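Local coordinates for isocitrate dehydrogenase [NAD] subunit 1, mitochondrial (Saccharomyces cerevisiae, PDB 3BLX), which forms, with IDH2, the octameric NAD-dependent enzyme that converts isocitrate to 2-oxoglutarate in the mitochondrial citric acid cycle, and also binds RNA, at residues 195-198 and 199-203. Sequence-based numbering, arbitrary orientation.
Sequences RNII and TEIGQ
Thr199 turns its hydroxyl back along helix 190-205 to the carbonyl of Asn196, one turn earlier, with OG1 hydrogen-bonded to Asn196 O at 3.2 Å. The hydroxyl reaches this acceptor because OG1 stands between the backbone N and the carbonyl carbon of its own residue (chi1 73°). It comes to the oxygen from the side, at a C=O...donor angle of 118°, whereas Glu200 N approaches the same oxygen nearly end-on at 2.9 Å. Asn196 O therefore accepts two bonds. The other branch of Thr199, CG2, lies near Arg195 O, which receives Thr199 N in the regular helical pattern. On the same turn Arg195 directs the edge of its guanidinium at Asn196: NE gives a hydrogen bond to OD1 at 3.2 Å, in the guanidinium plane but above the plane of the amide, and NH2 adds a weak one. Ile197 and Ile201 run side by side, CG2 of the first 4.2 Å from CG1 of the second. Thr199 and Arg195 instead meet strand 210-215 of the beta-alpha-beta unit. A valine in place of Thr199 would probably cost Asn196 O its hydroxyl partner, while the bond from Glu200 N stayed. The chemistry thus divides round the helix: the isoleucines pack against helix 156-172, Ile198 also against strand 177-182, while the threonine hydroxyl adds a bond to the backbone ladder and Arg195 and Asn196 join side chain to side chain.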
ATOM      1  N   ARG E 195      13.673 -14.445 -25.423  1.00 28.72           N
ATOM      2  CA  ARG E 195      15.070 -14.530 -25.853  1.00 27.98           C
ATOM      3  C   ARG E 195      15.812 -13.207 -25.731  1.00 38.31           C
ATOM      4  O   ARG E 195      16.957 -13.174 -25.276  1.00 41.89           O
ATOM      5  CB  ARG E 195      15.144 -14.981 -27.312  1.00 40.64           C
ATOM      6  CG  ARG E 195      16.529 -14.885 -27.919  1.00 42.68           C
ATOM      7  CD  ARG E 195      16.463 -14.887 -29.442  1.00 50.17           C
ATOM      8  NE  ARG E 195      15.770 -13.700 -29.945  1.00 65.37           N
ATOM      9  CZ  ARG E 195      15.070 -13.653 -31.084  1.00 71.70           C
ATOM     10  NH1 ARG E 195      14.965 -14.738 -31.860  1.00 50.22           N
ATOM     11  NH2 ARG E 195      14.462 -12.517 -31.447  1.00 50.39           N
ATOM     12  N   ASN E 196      15.170 -12.116 -26.145  1.00 33.43           N
ATOM     13  CA  ASN E 196      15.821 -10.806 -26.088  1.00 33.17           C
ATOM     14  C   ASN E 196      16.087 -10.343 -24.679  1.00 43.86           C
ATOM     15  O   ASN E 196      17.218  -9.964 -24.366  1.00 45.44           O
ATOM     16  CB  ASN E 196      15.002  -9.752 -26.812  1.00 37.38           C
ATOM     17  CG  ASN E 196      14.992  -9.977 -28.295  1.00 51.08           C
ATOM     18  OD1 ASN E 196      15.861 -10.698 -28.834  1.00 35.57           O
ATOM     19  ND2 ASN E 196      14.001  -9.395 -28.975  1.00 42.54           N
ATOM     20  N   ILE E 197      15.055 -10.378 -23.831  1.00 32.84           N
ATOM     21  CA  ILE E 197      15.221  -9.938 -22.463  1.00 28.04           C
ATOM     22  C   ILE E 197      16.314 -10.731 -21.752  1.00 34.32           C
ATOM     23  O   ILE E 197      17.108 -10.151 -21.013  1.00 30.27           O
ATOM     24  CB  ILE E 197      13.922 -10.007 -21.678  1.00 27.51           C
ATOM     25  CG1 ILE E 197      12.950  -8.956 -22.211  1.00 29.45           C
ATOM     26  CG2 ILE E 197      14.202  -9.799 -20.196  1.00 21.67           C
ATOM     27  CD1 ILE E 197      11.499  -9.104 -21.689  1.00 31.60           C
ATOM     28  N   ILE E 198      16.372 -12.046 -21.987  1.00 29.76           N
ATOM     29  CA  ILE E 198      17.353 -12.856 -21.277  1.00 29.64           C
ATOM     30  C   ILE E 198      18.747 -12.456 -21.737  1.00 34.90           C
ATOM     31  O   ILE E 198      19.630 -12.237 -20.922  1.00 34.85           O
ATOM     32  CB  ILE E 198      17.180 -14.379 -21.489  1.00 38.29           C
ATOM     33  CG1 ILE E 198      15.773 -14.857 -21.110  1.00 34.56           C
ATOM     34  CG2 ILE E 198      18.220 -15.145 -20.664  1.00 27.57           C
ATOM     35  CD1 ILE E 198      15.553 -14.927 -19.647  1.00 26.99           C
ATOM     36  N   THR E 199      18.947 -12.361 -23.045  1.00 33.63           N
ATOM     37  CA  THR E 199      20.272 -12.017 -23.565  1.00 43.04           C
ATOM     38  C   THR E 199      20.714 -10.583 -23.199  1.00 47.25           C
ATOM     39  O   THR E 199      21.901 -10.358 -22.971  1.00 51.70           O
ATOM     40  CB  THR E 199      20.423 -12.281 -25.105  1.00 42.11           C
ATOM     41  OG1 THR E 199      19.698 -11.297 -25.845  1.00 56.01           O
ATOM     42  CG2 THR E 199      19.906 -13.671 -25.480  1.00 37.85           C
ATOM     43  N   GLU E 200      19.781  -9.631 -23.116  1.00 31.60           N
ATOM     44  CA  GLU E 200      20.140  -8.265 -22.719  1.00 41.33           C
ATOM     45  C   GLU E 200      20.542  -8.188 -21.255  1.00 40.77           C
ATOM     46  O   GLU E 200      21.530  -7.554 -20.906  1.00 51.41           O
ATOM     47  CB  GLU E 200      18.995  -7.266 -22.966  1.00 48.82           C
ATOM     48  CG  GLU E 200      18.607  -7.062 -24.445  1.00 70.94           C
ATOM     49  CD  GLU E 200      17.235  -6.391 -24.613  1.00 99.89           C
ATOM     50  OE1 GLU E 200      16.654  -5.928 -23.590  1.00 89.17           O
ATOM     51  OE2 GLU E 200      16.745  -6.334 -25.769  1.00 74.18           O
ATOM     52  N   ILE E 201      19.755  -8.805 -20.390  1.00 37.10           N
ATOM     53  CA  ILE E 201      20.055  -8.802 -18.968  1.00 31.93           C
ATOM     54  C   ILE E 201      21.375  -9.509 -18.717  1.00 39.42           C
ATOM     55  O   ILE E 201      22.089  -9.213 -17.754  1.00 42.83           O
ATOM     56  CB  ILE E 201      18.928  -9.449 -18.178  1.00 28.57           C
ATOM     57  CG1 ILE E 201      17.686  -8.554 -18.282  1.00 23.80           C
ATOM     58  CG2 ILE E 201      19.353  -9.698 -16.731  1.00 25.96           C
ATOM     59  CD1 ILE E 201      16.770  -8.605 -17.067  1.00 46.66           C
ATOM     60  N   GLY E 202      21.716 -10.420 -19.623  1.00 41.32           N
ATOM     61  CA  GLY E 202      22.986 -11.125 -19.570  1.00 45.29           C
ATOM     62  C   GLY E 202      24.186 -10.231 -19.841  1.00 55.86           C
ATOM     63  O   GLY E 202      25.143 -10.192 -19.058  1.00 59.71           O
ATOM     64  N   GLN E 203      24.132  -9.497 -20.949  1.00 55.88           N
ATOM     65  CA  GLN E 203      25.231  -8.618 -21.356  1.00 52.32           C
ATOM     66  C   GLN E 203      25.437  -7.392 -20.456  1.00 51.58           C
ATOM     67  O   GLN E 203      26.575  -7.018 -20.178  1.00 63.59           O
ATOM     68  CB  GLN E 203      25.061  -8.213 -22.827  1.00 55.72           C
ATOM     69  CG  GLN E 203      25.173  -9.408 -23.780  1.00 54.96           C
ATOM     70  CD  GLN E 203      24.511  -9.160 -25.120  1.00 80.62           C
ATOM     71  OE1 GLN E 203      23.782  -8.177 -25.295  1.00 72.22           O
ATOM     72  NE2 GLN E 203      24.756 -10.056 -26.076  1.00 55.68           N
TER